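Local coordinates for fibronectin type III domain-containing protein (Simiduia agarivorans, PDB 6P2K) that probably hydrolyses the glucan backbone of xyloglucan as a family 74 glycoside hydrolase, this chain being its catalytic region of two seven-bladed beta-propellers, at residues Phe61-Thr66 / Asn71-Gly76; Ala103-Lys108 / Asn113-Ala118; Tyr412-Gln417 / Pro460-Gln465; Ala450-Asp455 / Ser745-Lys750. All blocks are in the same frame, centred on the assembly; numbering follows the deposited sequence.

Interaction 1: Phe61-Thr66 / Asn71-Gly76; sequences FAVAVT and NKIFVG
Ala62 pairs with Gly76 and Ala64 with Phe74 as hydrogen-bonded pairs of an antiparallel hairpin, the two strand axes running at 173° to each other. The pairing is regular until its far end, where Gly76 O accepts from Phe61 N at 2.7 Å and again, at 3.3 Å, from Ala62 N. Phe61 and Ala62 thus both face Gly76, a classic beta bulge.

On one face Ile73 works with both branches: its CG2 meets Val63 CG1 at 3.9 Å, while its CG1 lies alongside Val65 CG1. The branches part this way because CG1 sits beside the backbone N (chi1 -65°), leaving CG2 anti to it. Tyr31 and Val39 of the preceding sheet pack against this face. Beyond the last pair, Thr66 CG2 approaches the Phe74 ring at its edge, 3.6 Å from CE2, the two side chains crossing at about a right angle. The same methyl touches Lys72 CG, and the bent lysine chain carries NZ on to Gly147 O.

Ile105 and Phe107 of the next sheet lie against Ala64, and Phe61 reaches Asp124, a zinc ligand. Such a hairpin, with a sheet packed on each face, is the opening pair of strands in a four-stranded beta-propeller blade.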
loop_
_atom_site.group_PDB
_atom_site.type_symbol
_atom_site.label_atom_id
_atom_site.label_comp_id
_atom_site.label_asym_id
_atom_site.label_seq_id
_atom_site.Cartn_x
_atom_site.Cartn_y
_atom_site.Cartn_z
ATOM N N PHE B 61 51.430 22.493 2.534
ATOM C CA PHE B 61 50.955 23.580 3.376
ATOM C C PHE B 61 50.873 24.920 2.660
ATOM O O PHE B 61 50.218 25.832 3.177
ATOM C CB PHE B 61 51.858 23.732 4.609
ATOM C CG PHE B 61 51.767 22.589 5.577
ATOM C CD1 PHE B 61 50.541 22.158 6.051
ATOM C CD2 PHE B 61 52.912 21.947 6.015
ATOM C CE1 PHE B 61 50.458 21.106 6.944
ATOM C CE2 PHE B 61 52.833 20.894 6.906
ATOM C CZ PHE B 61 51.604 20.474 7.369
ATOM N N ALA B 62 51.509 25.071 1.499
ATOM C CA ALA B 62 51.519 26.358 0.817
ATOM C C ALA B 62 51.883 26.172 -0.649
ATOM O O ALA B 62 52.677 25.296 -1.001
ATOM C CB ALA B 62 52.497 27.334 1.479
ATOM N N VAL B 63 51.289 27.011 -1.493
ATOM C CA VAL B 63 51.607 27.084 -2.915
ATOM C C VAL B 63 51.673 28.554 -3.304
ATOM O O VAL B 63 50.825 29.352 -2.893
ATOM C CB VAL B 63 50.571 26.335 -3.783
ATOM C CG1 VAL B 63 50.917 26.460 -5.259
ATOM C CG2 VAL B 63 50.484 24.873 -3.385
ATOM N N ALA B 64 52.684 28.916 -4.094
ATOM C CA ALA B 64 52.832 30.285 -4.568
ATOM C C ALA B 64 53.346 30.279 -5.999
ATOM O O ALA B 64 54.291 29.553 -6.321
ATOM C CB ALA B 64 53.781 31.090 -3.673
ATOM N N VAL B 65 52.719 31.086 -6.851
ATOM C CA VAL B 65 53.143 31.270 -8.234
ATOM C C VAL B 65 53.918 32.575 -8.327
ATOM O O VAL B 65 53.518 33.587 -7.742
ATOM C CB VAL B 65 51.935 31.269 -9.191
ATOM C CG1 VAL B 65 52.398 31.122 -10.627
ATOM C CG2 VAL B 65 50.971 30.154 -8.826
ATOM N N THR B 66 55.022 32.559 -9.058
ATOM C CA THR B 66 55.865 33.744 -9.136
ATOM C C THR B 66 55.161 34.845 -9.918
ATOM O O THR B 66 54.680 34.599 -11.030
ATOM C CB THR B 66 57.200 33.425 -9.793
ATOM O OG1 THR B 66 56.971 32.874 -11.094
ATOM C CG2 THR B 66 57.987 32.444 -8.948
ATOM N N ASN B 71 55.087 29.952 -14.745
ATOM C CA ASN B 71 55.706 28.639 -14.864
ATOM C C ASN B 71 56.605 28.291 -13.683
ATOM O O ASN B 71 56.991 27.126 -13.546
ATOM C CB ASN B 71 56.511 28.548 -16.164
ATOM C CG ASN B 71 55.626 28.389 -17.389
ATOM O OD1 ASN B 71 54.615 27.685 -17.352
ATOM N ND2 ASN B 71 56.001 29.046 -18.481
ATOM N N LYS B 72 56.944 29.258 -12.832
ATOM C CA LYS B 72 57.766 29.014 -11.651
ATOM C C LYS B 72 56.855 29.006 -10.428
ATOM O O LYS B 72 56.271 30.035 -10.076
ATOM C CB LYS B 72 58.863 30.065 -11.517
ATOM C CG LYS B 72 59.887 29.740 -10.443
ATOM C CD LYS B 72 61.276 30.251 -10.805
ATOM C CE LYS B 72 61.440 31.720 -10.455
ATOM N NZ LYS B 72 62.843 32.177 -10.661
ATOM N N ILE B 73 56.739 27.847 -9.783
ATOM C CA ILE B 73 55.806 27.639 -8.682
ATOM C C ILE B 73 56.566 27.066 -7.494
ATOM O O ILE B 73 57.375 26.146 -7.656
ATOM C CB ILE B 73 54.657 26.697 -9.088
ATOM C CG1 ILE B 73 53.806 27.349 -10.174
ATOM C CG2 ILE B 73 53.808 26.321 -7.884
ATOM C CD1 ILE B 73 53.162 26.354 -11.090
ATOM N N PHE B 74 56.302 27.604 -6.309
ATOM C CA PHE B 74 56.878 27.104 -5.070
ATOM C C PHE B 74 55.809 26.384 -4.259
ATOM O O PHE B 74 54.670 26.854 -4.157
ATOM C CB PHE B 74 57.490 28.239 -4.250
ATOM C CG PHE B 74 58.674 28.885 -4.907
ATOM C CD1 PHE B 74 59.949 28.370 -4.730
ATOM C CD2 PHE B 74 58.513 30.003 -5.708
ATOM C CE1 PHE B 74 61.044 28.962 -5.339
ATOM C CE2 PHE B 74 59.602 30.600 -6.317
ATOM C CZ PHE B 74 60.869 30.079 -6.133
ATOM N N VAL B 75 56.185 25.239 -3.692
ATOM C CA VAL B 75 55.282 24.386 -2.927
ATOM C C VAL B 75 55.954 24.057 -1.602
ATOM O O VAL B 75 57.019 23.428 -1.581
ATOM C CB VAL B 75 54.931 23.093 -3.683
ATOM C CG1 VAL B 75 54.052 22.198 -2.823
ATOM C CG2 VAL B 75 54.250 23.411 -5.005
ATOM N N GLY B 76 55.333 24.474 -0.497
ATOM C CA GLY B 76 55.833 24.177 0.825
ATOM C C GLY B 76 55.159 22.946 1.394
ATOM O O GLY B 76 53.929 22.882 1.473
#

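Interaction 2: Ala103-Lys108 / Asn113-Ala118; sequences ASIAFK and NHIIAA
Phe107 and Ile115 make the main side-chain contact of an antiparallel hairpin that forms the first two strands of a four-stranded propeller blade. Ala106 and Ile116 are its central hydrogen-bonded pair, with Ile116 N to Ala106 O at 2.9 Å. Lys108 N closes on His114 O at one end and Ala103 N on Ala118 O at the other.

Ile115 is the hub of one face. Its CG2 stands over the face of the Phe107 ring, 4.2 Å from the centroid and 26° off the normal, a CH-pi contact. Turning CG1 beside the backbone N (chi1 -41°) brings that branch to 3.6 Å from Phe107 CD2. CG2 also meets Ile105 CG2 at 3.7 Å, the two isoleucines pointing the same way. With an alanine here in place of Ile115, this face of the Phe107 ring would probably be left without its methyl contact and a gap opened beside Ile105.

At the turn end, Lys108 and His114 touch through their aliphatic parts, CB to CB at 3.6 Å. The lysine is extended and passes the imidazole obliquely. Their polar ends go elsewhere: Lys108 NZ to Asn177 and His114 NE2 to Gly193 O. Phe107 also reaches Pro67 in the loop after strand 60-66, while Ala106 and Ile116 face strand 166-171.

Cohesion across the pair therefore comes from backbone hydrogen bonds and apolar contact, and the two ionisable side chains are spent on bonds to loops of the following blade.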
loop_
_atom_site.group_PDB
_atom_site.type_symbol
_atom_site.label_atom_id
_atom_site.label_comp_id
_atom_site.label_asym_id
_atom_site.label_seq_id
_atom_site.Cartn_x
_atom_site.Cartn_y
_atom_site.Cartn_z
ATOM N N ALA B 103 55.198 26.659 5.342
ATOM C CA ALA B 103 53.778 26.919 5.150
ATOM C C ALA B 103 53.480 28.333 4.665
ATOM O O ALA B 103 52.314 28.742 4.686
ATOM C CB ALA B 103 53.010 26.653 6.448
ATOM N N SER B 104 54.486 29.088 4.227
ATOM C CA SER B 104 54.268 30.439 3.724
ATOM C C SER B 104 55.342 30.777 2.702
ATOM O O SER B 104 56.527 30.524 2.940
ATOM C CB SER B 104 54.289 31.471 4.860
ATOM O OG SER B 104 53.637 30.990 6.021
ATOM N N ILE B 105 54.928 31.343 1.569
ATOM C CA ILE B 105 55.851 31.871 0.568
ATOM C C ILE B 105 55.331 33.230 0.119
ATOM O O ILE B 105 54.150 33.367 -0.219
ATOM C CB ILE B 105 56.011 30.930 -0.644
ATOM C CG1 ILE B 105 56.259 29.491 -0.191
ATOM C CG2 ILE B 105 57.152 31.399 -1.531
ATOM C CD1 ILE B 105 55.550 28.456 -1.042
ATOM N N ALA B 106 56.207 34.235 0.119
ATOM C CA ALA B 106 55.819 35.591 -0.242
ATOM C C ALA B 106 56.912 36.235 -1.082
ATOM O O ALA B 106 58.103 36.070 -0.801
ATOM C CB ALA B 106 55.544 36.445 1.003
ATOM N N PHE B 107 56.497 36.974 -2.106
ATOM C CA PHE B 107 57.403 37.660 -3.015
ATOM C C PHE B 107 57.427 39.157 -2.724
ATOM O O PHE B 107 56.493 39.720 -2.149
ATOM C CB PHE B 107 56.994 37.425 -4.473
ATOM C CG PHE B 107 56.995 35.981 -4.882
ATOM C CD1 PHE B 107 55.872 35.195 -4.699
ATOM C CD2 PHE B 107 58.118 35.412 -5.454
ATOM C CE1 PHE B 107 55.868 33.869 -5.076
ATOM C CE2 PHE B 107 58.120 34.086 -5.834
ATOM C CZ PHE B 107 56.993 33.313 -5.645
ATOM N N LYS B 108 58.508 39.798 -3.141
ATOM C CA LYS B 108 58.639 41.239 -2.959
ATOM C C LYS B 108 57.924 41.969 -4.092
ATOM O O LYS B 108 58.091 41.601 -5.260
ATOM C CB LYS B 108 60.110 41.640 -2.916
ATOM C CG LYS B 108 60.359 43.133 -2.788
ATOM C CD LYS B 108 61.819 43.412 -2.463
ATOM C CE LYS B 108 62.186 44.862 -2.728
ATOM N NZ LYS B 108 63.637 45.119 -2.489
ATOM N N ASN B 113 62.274 38.204 -7.664
ATOM C CA ASN B 113 63.468 37.444 -7.321
ATOM C C ASN B 113 63.760 37.477 -5.829
ATOM O O ASN B 113 64.539 36.648 -5.344
ATOM C CB ASN B 113 64.675 37.966 -8.102
ATOM C CG ASN B 113 64.656 37.537 -9.555
ATOM O OD1 ASN B 113 64.211 36.437 -9.882
ATOM N ND2 ASN B 113 65.141 38.404 -10.435
ATOM N N HIS B 114 63.158 38.409 -5.095
ATOM C CA HIS B 114 63.247 38.431 -3.641
ATOM C C HIS B 114 62.072 37.636 -3.088
ATOM O O HIS B 114 60.918 38.061 -3.199
ATOM C CB HIS B 114 63.251 39.860 -3.109
ATOM C CG HIS B 114 63.697 39.970 -1.684
ATOM N ND1 HIS B 114 64.803 40.700 -1.304
ATOM C CD2 HIS B 114 63.189 39.437 -0.547
ATOM C CE1 HIS B 114 64.955 40.614 0.006
ATOM N NE2 HIS B 114 63.990 39.853 0.489
ATOM N N ILE B 115 62.364 36.474 -2.507
ATOM C CA ILE B 115 61.344 35.578 -1.982
ATOM C C ILE B 115 61.635 35.304 -0.515
ATOM O O ILE B 115 62.792 35.276 -0.083
ATOM C CB ILE B 115 61.276 34.251 -2.772
ATOM C CG1 ILE B 115 61.428 34.508 -4.270
ATOM C CG2 ILE B 115 59.969 33.526 -2.496
ATOM C CD1 ILE B 115 61.934 33.314 -5.041
ATOM N N ILE B 116 60.571 35.103 0.253
ATOM C CA ILE B 116 60.663 34.692 1.647
ATOM C C ILE B 116 59.875 33.399 1.805
ATOM O O ILE B 116 58.699 33.333 1.427
ATOM C CB ILE B 116 60.134 35.779 2.600
ATOM C CG1 ILE B 116 61.051 37.003 2.579
ATOM C CG2 ILE B 116 59.994 35.233 4.008
ATOM C CD1 ILE B 116 60.563 38.145 3.438
ATOM N N ALA B 117 60.528 32.372 2.340
ATOM C CA ALA B 117 59.881 31.111 2.675
ATOM C C ALA B 117 59.957 30.934 4.183
ATOM O O ALA B 117 61.051 30.944 4.756
ATOM C CB ALA B 117 60.536 29.933 1.950
ATOM N N ALA B 118 58.801 30.780 4.820
ATOM C CA ALA B 118 58.736 30.758 6.269
ATOM C C ALA B 118 58.415 29.362 6.774
ATOM O O ALA B 118 57.447 28.748 6.307
ATOM C CB ALA B 118 57.680 31.748 6.771
HETATM O O HOH W 1 54.877 29.308 7.248
#

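Interaction 3: Tyr412-Gln417 / Pro460-Gln465; sequences YVIQGQ and PTVVAQ. With PE3 (3,6,9,12,15,18,21,24,27,30,33,36,39-tridecaoxahentetracontane-1,41-diol), chain V.
Tyr412, Ile414 and Val462 form a small apolar core where two successive sheets of the propeller pack face to face, with no hydrogen bond between the two segments. The strands stay well apart, 8.6 Å between Ile414 CA and Val462 CA, and their side chains fill the interval.

Val462 serves both neighbours with its two methyls. CG2 comes obliquely against the phenol ring, 3.5 Å from Tyr412 CE2, as the two side chains approach from opposite directions. CG1 meets Ile414 CG2 at 4.1 Å. With CG anti to the backbone N (chi1 177°), the Tyr412 ring extends across the interval, and its OH is held by a hydrogen bond to Glu424. Replacing Tyr412 by a leucine would probably cost Val462 CG2 its ring contact and leave Glu424 without this hydroxyl partner.

Beyond the core, a polyethylene glycol molecule lies near the start of strand 459-467, its O43 3.6 Å from Pro460 CD.

Trp493 of strand 493-496 touches all three core residues, and Leu484 adds to the cover over Tyr412 and Val462. Strand 412-417 is the middle one of its sheet, between 403-409 and 421-425, whereas strand 459-467 runs between 447-456 and 478-483.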
loop_
_atom_site.group_PDB
_atom_site.type_symbol
_atom_site.label_atom_id
_atom_site.label_comp_id
_atom_site.label_asym_id
_atom_site.label_seq_id
_atom_site.Cartn_x
_atom_site.Cartn_y
_atom_site.Cartn_z
ATOM N N TYR B 412 25.434 -1.183 -7.866
ATOM C CA TYR B 412 25.606 -0.636 -6.526
ATOM C C TYR B 412 27.054 -0.785 -6.075
ATOM O O TYR B 412 27.648 -1.858 -6.216
ATOM C CB TYR B 412 24.681 -1.343 -5.536
ATOM C CG TYR B 412 24.858 -0.883 -4.106
ATOM C CD1 TYR B 412 24.222 0.259 -3.639
ATOM C CD2 TYR B 412 25.661 -1.595 -3.222
ATOM C CE1 TYR B 412 24.385 0.681 -2.327
ATOM C CE2 TYR B 412 25.834 -1.178 -1.918
ATOM C CZ TYR B 412 25.192 -0.039 -1.476
ATOM O OH TYR B 412 25.349 0.382 -0.175
ATOM N N VAL B 413 27.613 0.297 -5.532
ATOM C CA VAL B 413 28.933 0.292 -4.917
ATOM C C VAL B 413 28.834 1.036 -3.595
ATOM O O VAL B 413 28.143 2.056 -3.501
ATOM C CB VAL B 413 30.003 0.949 -5.819
ATOM C CG1 VAL B 413 31.387 0.832 -5.181
ATOM C CG2 VAL B 413 29.999 0.331 -7.212
ATOM N N ILE B 414 29.515 0.526 -2.571
ATOM C CA ILE B 414 29.635 1.233 -1.304
ATOM C C ILE B 414 31.110 1.352 -0.952
ATOM O O ILE B 414 31.858 0.372 -1.041
ATOM C CB ILE B 414 28.856 0.541 -0.166
ATOM C CG1 ILE B 414 29.089 1.281 1.156
ATOM C CG2 ILE B 414 29.240 -0.931 -0.044
ATOM C CD1 ILE B 414 28.079 0.949 2.233
ATOM N N GLN B 415 31.530 2.564 -0.592
ATOM C CA GLN B 415 32.804 2.802 0.075
ATOM C C GLN B 415 32.537 3.006 1.558
ATOM O O GLN B 415 31.728 3.860 1.931
ATOM C CB GLN B 415 33.515 4.040 -0.473
ATOM C CG GLN B 415 34.049 3.959 -1.879
ATOM C CD GLN B 415 34.834 5.211 -2.238
ATOM O OE1 GLN B 415 35.740 5.618 -1.506
ATOM N NE2 GLN B 415 34.479 5.841 -3.356
ATOM N N GLY B 416 33.205 2.220 2.397
ATOM C CA GLY B 416 33.188 2.480 3.821
ATOM C C GLY B 416 34.305 3.436 4.183
ATOM O O GLY B 416 35.478 3.134 3.946
ATOM N N GLN B 417 33.970 4.591 4.744
ATOM C CA GLN B 417 34.948 5.650 4.936
ATOM C C GLN B 417 35.016 6.078 6.394
ATOM O O GLN B 417 34.091 5.856 7.181
ATOM C CB GLN B 417 34.617 6.869 4.060
ATOM C CG GLN B 417 34.653 6.577 2.563
ATOM C CD GLN B 417 34.470 7.824 1.721
ATOM O OE1 GLN B 417 34.289 8.923 2.247
ATOM N NE2 GLN B 417 34.518 7.659 0.405
ATOM N N PRO B 460 20.194 -9.888 -2.593
ATOM C CA PRO B 460 21.519 -9.431 -2.160
ATOM C C PRO B 460 21.391 -8.292 -1.161
ATOM O O PRO B 460 20.567 -7.391 -1.320
ATOM C CB PRO B 460 22.184 -8.974 -3.464
ATOM C CG PRO B 460 21.051 -8.686 -4.398
ATOM C CD PRO B 460 19.952 -9.638 -4.024
ATOM N N THR B 461 22.215 -8.346 -0.118
ATOM C CA THR B 461 22.051 -7.477 1.038
ATOM C C THR B 461 23.412 -6.985 1.501
ATOM O O THR B 461 24.273 -7.791 1.873
ATOM C CB THR B 461 21.337 -8.219 2.172
ATOM O OG1 THR B 461 20.076 -8.708 1.699
ATOM C CG2 THR B 461 21.112 -7.300 3.366
ATOM N N VAL B 462 23.599 -5.663 1.486
ATOM C CA VAL B 462 24.811 -5.068 2.029
ATOM C C VAL B 462 24.842 -5.286 3.535
ATOM O O VAL B 462 23.823 -5.139 4.218
ATOM C CB VAL B 462 24.867 -3.566 1.698
ATOM C CG1 VAL B 462 26.297 -3.044 1.794
ATOM C CG2 VAL B 462 24.263 -3.291 0.329
ATOM N N VAL B 463 26.010 -5.649 4.060
ATOM C CA VAL B 463 26.259 -5.679 5.496
ATOM C C VAL B 463 27.420 -4.740 5.789
ATOM O O VAL B 463 28.357 -4.633 4.989
ATOM C CB VAL B 463 26.560 -7.101 6.016
ATOM C CG1 VAL B 463 25.379 -8.013 5.762
ATOM C CG2 VAL B 463 27.826 -7.667 5.371
ATOM N N ALA B 464 27.352 -4.046 6.923
ATOM C CA ALA B 464 28.354 -3.036 7.226
ATOM C C ALA B 464 28.552 -2.901 8.728
ATOM O O ALA B 464 27.597 -2.981 9.506
ATOM C CB ALA B 464 27.964 -1.674 6.635
ATOM N N GLN B 465 29.807 -2.712 9.119
ATOM C CA GLN B 465 30.131 -2.135 10.415
ATOM C C GLN B 465 30.028 -0.620 10.275
ATOM O O GLN B 465 30.763 -0.019 9.485
ATOM C CB GLN B 465 31.530 -2.570 10.849
ATOM C CG GLN B 465 32.286 -1.585 11.735
ATOM C CD GLN B 465 31.623 -1.384 13.085
ATOM O OE1 GLN B 465 30.983 -2.293 13.617
ATOM N NE2 GLN B 465 31.777 -0.191 13.648
HETATM O O43 PE3 V . 21.200 -12.973 -4.590
HETATM C C42 PE3 V . 22.452 -13.548 -4.211
HETATM C C41 PE3 V . 23.385 -12.459 -3.677
HETATM O O40 PE3 V . 24.622 -13.090 -3.322
HETATM C C39 PE3 V . 25.567 -12.133 -2.828
HETATM C C38 PE3 V . 26.853 -12.863 -2.467
HETATM O O37 PE3 V . 27.388 -13.520 -3.631
#

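Interaction 4: Ala450-Asp455 / Ser745-Lys750; sequences AVDIAD and SSRFIK. With PE3 (3,6,9,12,15,18,21,24,27,30,33,36,39-tridecaoxahentetracontane-1,41-diol), chain V.
Arg747 reaches across to Val451 and Asp452 with its guanidinium group, and the two acceptors meet it differently. Asp452 OD1 stands over one face of the group, 4.3 Å from Arg747 NH1, so the charges attract at a distance while no N-H points at the oxygen. Val451 O lies 3.0 Å from Arg747 NH2, but obliquely and at an angle too poor for a hydrogen bond.

The edge of the guanidinium is used by a water instead. This water sits in the plane, accepts from Arg747 NH1 at 3.0 Å and donates to Asp452 OD2 at 2.7 Å, turning the offset charges into a bridged pair.

The arginine chain is extended from CG to NE, with CG anti to the carbonyl carbon (chi1 -68°), and spans the space from strand 745-751 to 447-456, the edge strand of another propeller sheet, Arg747 CA lying 10.8 Å from Asp452 CA. Its NE is hydrogen-bonded to Val406 O, and NH2 makes a weak, long ion pair with Asp405, a zinc ligand. The carboxylate is fixed too: Ile453 N donates to Asp452 OD1 at 2.8 Å from the anti side, and Val516 N binds OD2.

So held, Arg747 lies about 4 Å from the zinc ion of Asp405 and Asp513 at the nearest atoms. The contact thus rests on water and long-range charge, with Asp452 probably offsetting part of the arginine's positive charge.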
loop_
_atom_site.group_PDB
_atom_site.type_symbol
_atom_site.label_atom_id
_atom_site.label_comp_id
_atom_site.label_asym_id
_atom_site.label_seq_id
_atom_site.Cartn_x
_atom_site.Cartn_y
_atom_site.Cartn_z
ATOM N N ALA B 450 34.073 -1.770 7.583
ATOM C CA ALA B 450 33.934 -3.025 6.857
ATOM C C ALA B 450 32.582 -3.070 6.159
ATOM O O ALA B 450 31.566 -2.680 6.739
ATOM C CB ALA B 450 34.083 -4.230 7.797
ATOM N N VAL B 451 32.583 -3.547 4.911
ATOM C CA VAL B 451 31.368 -3.766 4.134
ATOM C C VAL B 451 31.497 -5.088 3.387
ATOM O O VAL B 451 32.604 -5.562 3.114
ATOM C CB VAL B 451 31.086 -2.615 3.136
ATOM C CG1 VAL B 451 30.697 -1.341 3.876
ATOM C CG2 VAL B 451 32.296 -2.366 2.242
ATOM N N ASP B 452 30.349 -5.681 3.053
ATOM C CA ASP B 452 30.293 -6.910 2.266
ATOM C C ASP B 452 28.872 -7.073 1.740
ATOM O O ASP B 452 27.969 -6.309 2.091
ATOM C CB ASP B 452 30.726 -8.130 3.092
ATOM C CG ASP B 452 31.408 -9.201 2.247
ATOM O OD1 ASP B 452 31.235 -9.189 1.006
ATOM O OD2 ASP B 452 32.116 -10.058 2.824
ATOM N N ILE B 453 28.682 -8.074 0.881
ATOM C CA ILE B 453 27.378 -8.380 0.295
ATOM C C ILE B 453 26.960 -9.771 0.750
ATOM O O ILE B 453 27.673 -10.750 0.502
ATOM C CB ILE B 453 27.397 -8.301 -1.241
ATOM C CG1 ILE B 453 28.036 -6.993 -1.716
ATOM C CG2 ILE B 453 25.982 -8.448 -1.797
ATOM C CD1 ILE B 453 27.233 -5.749 -1.384
ATOM N N ALA B 454 25.798 -9.859 1.398
ATOM C CA ALA B 454 25.239 -11.112 1.885
ATOM C C ALA B 454 24.010 -11.494 1.057
ATOM O O ALA B 454 23.725 -10.898 0.012
ATOM C CB ALA B 454 24.900 -10.995 3.373
ATOM N N ASP B 455 23.263 -12.486 1.544
ATOM C CA ASP B 455 22.124 -13.042 0.815
ATOM C C ASP B 455 20.984 -13.294 1.796
ATOM O O ASP B 455 21.087 -14.175 2.655
ATOM C CB ASP B 455 22.519 -14.333 0.101
ATOM C CG ASP B 455 21.322 -15.145 -0.332
ATOM O OD1 ASP B 455 20.464 -14.586 -1.040
ATOM O OD2 ASP B 455 21.237 -16.336 0.036
ATOM N N SER B 745 42.294 -1.989 1.306
ATOM C CA SER B 745 41.542 -3.165 0.897
ATOM C C SER B 745 41.635 -3.314 -0.616
ATOM O O SER B 745 41.746 -2.324 -1.345
ATOM C CB SER B 745 40.072 -3.071 1.317
ATOM O OG SER B 745 39.356 -2.203 0.452
ATOM N N SER B 746 41.588 -4.562 -1.075
ATOM C CA SER B 746 41.506 -4.879 -2.494
ATOM C C SER B 746 40.575 -6.064 -2.698
ATOM O O SER B 746 40.561 -6.999 -1.892
ATOM C CB SER B 746 42.891 -5.180 -3.097
ATOM O OG SER B 746 43.781 -4.091 -2.925
ATOM N N ARG B 747 39.794 -6.013 -3.774
ATOM C CA ARG B 747 38.914 -7.107 -4.160
ATOM C C ARG B 747 38.992 -7.285 -5.667
ATOM O O ARG B 747 39.005 -6.302 -6.413
ATOM C CB ARG B 747 37.452 -6.855 -3.758
ATOM C CG ARG B 747 37.181 -6.850 -2.265
ATOM C CD ARG B 747 35.686 -6.873 -1.992
ATOM N NE ARG B 747 35.357 -6.424 -0.640
ATOM C CZ ARG B 747 35.256 -7.229 0.412
ATOM N NH1 ARG B 747 35.463 -8.534 0.272
ATOM N NH2 ARG B 747 34.949 -6.733 1.606
ATOM N N PHE B 748 39.051 -8.534 -6.110
ATOM C CA PHE B 748 38.931 -8.848 -7.527
ATOM C C PHE B 748 37.453 -9.006 -7.856
ATOM O O PHE B 748 36.771 -9.862 -7.284
ATOM C CB PHE B 748 39.710 -10.113 -7.882
ATOM C CG PHE B 748 41.199 -9.924 -7.877
ATOM C CD1 PHE B 748 41.839 -9.346 -8.959
ATOM C CD2 PHE B 748 41.958 -10.323 -6.789
ATOM C CE1 PHE B 748 43.209 -9.173 -8.958
ATOM C CE2 PHE B 748 43.329 -10.150 -6.781
ATOM C CZ PHE B 748 43.954 -9.572 -7.867
ATOM N N ILE B 749 36.958 -8.175 -8.769
ATOM C CA ILE B 749 35.531 -8.072 -9.038
ATOM C C ILE B 749 35.315 -8.081 -10.543
ATOM O O ILE B 749 35.987 -7.345 -11.275
ATOM C CB ILE B 749 34.933 -6.801 -8.404
ATOM C CG1 ILE B 749 35.055 -6.870 -6.880
ATOM C CG2 ILE B 749 33.479 -6.621 -8.817
ATOM C CD1 ILE B 749 34.466 -5.691 -6.165
ATOM N N LYS B 750 34.386 -8.917 -11.001
ATOM C CA LYS B 750 34.009 -8.974 -12.406
ATOM C C LYS B 750 32.880 -7.986 -12.666
ATOM O O LYS B 750 31.853 -8.015 -11.981
ATOM C CB LYS B 750 33.579 -10.388 -12.796
ATOM C CG LYS B 750 33.245 -10.546 -14.270
ATOM C CD LYS B 750 33.248 -12.010 -14.682
ATOM C CE LYS B 750 34.502 -12.360 -15.469
ATOM N NZ LYS B 750 34.178 -12.790 -16.863
HETATM O O43 PE3 V . 21.200 -12.973 -4.590
HETATM C C42 PE3 V . 22.452 -13.548 -4.211
HETATM C C41 PE3 V . 23.385 -12.459 -3.677
HETATM O O40 PE3 V . 24.622 -13.090 -3.322
HETATM C C39 PE3 V . 25.567 -12.133 -2.828
HETATM C C38 PE3 V . 26.853 -12.863 -2.467
HETATM O O37 PE3 V . 27.388 -13.520 -3.631
HETATM O O HOH W 2 34.806 -9.524 3.019
#

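How the interactions relate
From the N terminus, interaction 1 closes the short turn between strands 60-66 and 72-77, and interaction 2 does the same for 102-108 and 114-119. These hairpins belong to successive blades and touch: Thr66 CG2 lies 3.5 Å from Phe107 CE2. Some 40 to 49 Å away between centres, on the other side of the chain's centre, interactions 3 and 4 cross. Residues 450-455 fall within the loop that interaction 3 closes, yet their partner 745-750 comes some 290 residues later. Segments 450-455 and 460-465 are neighbouring strands of one sheet. Interaction 4 therefore links that sheet to the one containing strands 7-8 and 765-770, from the two ends of the chain.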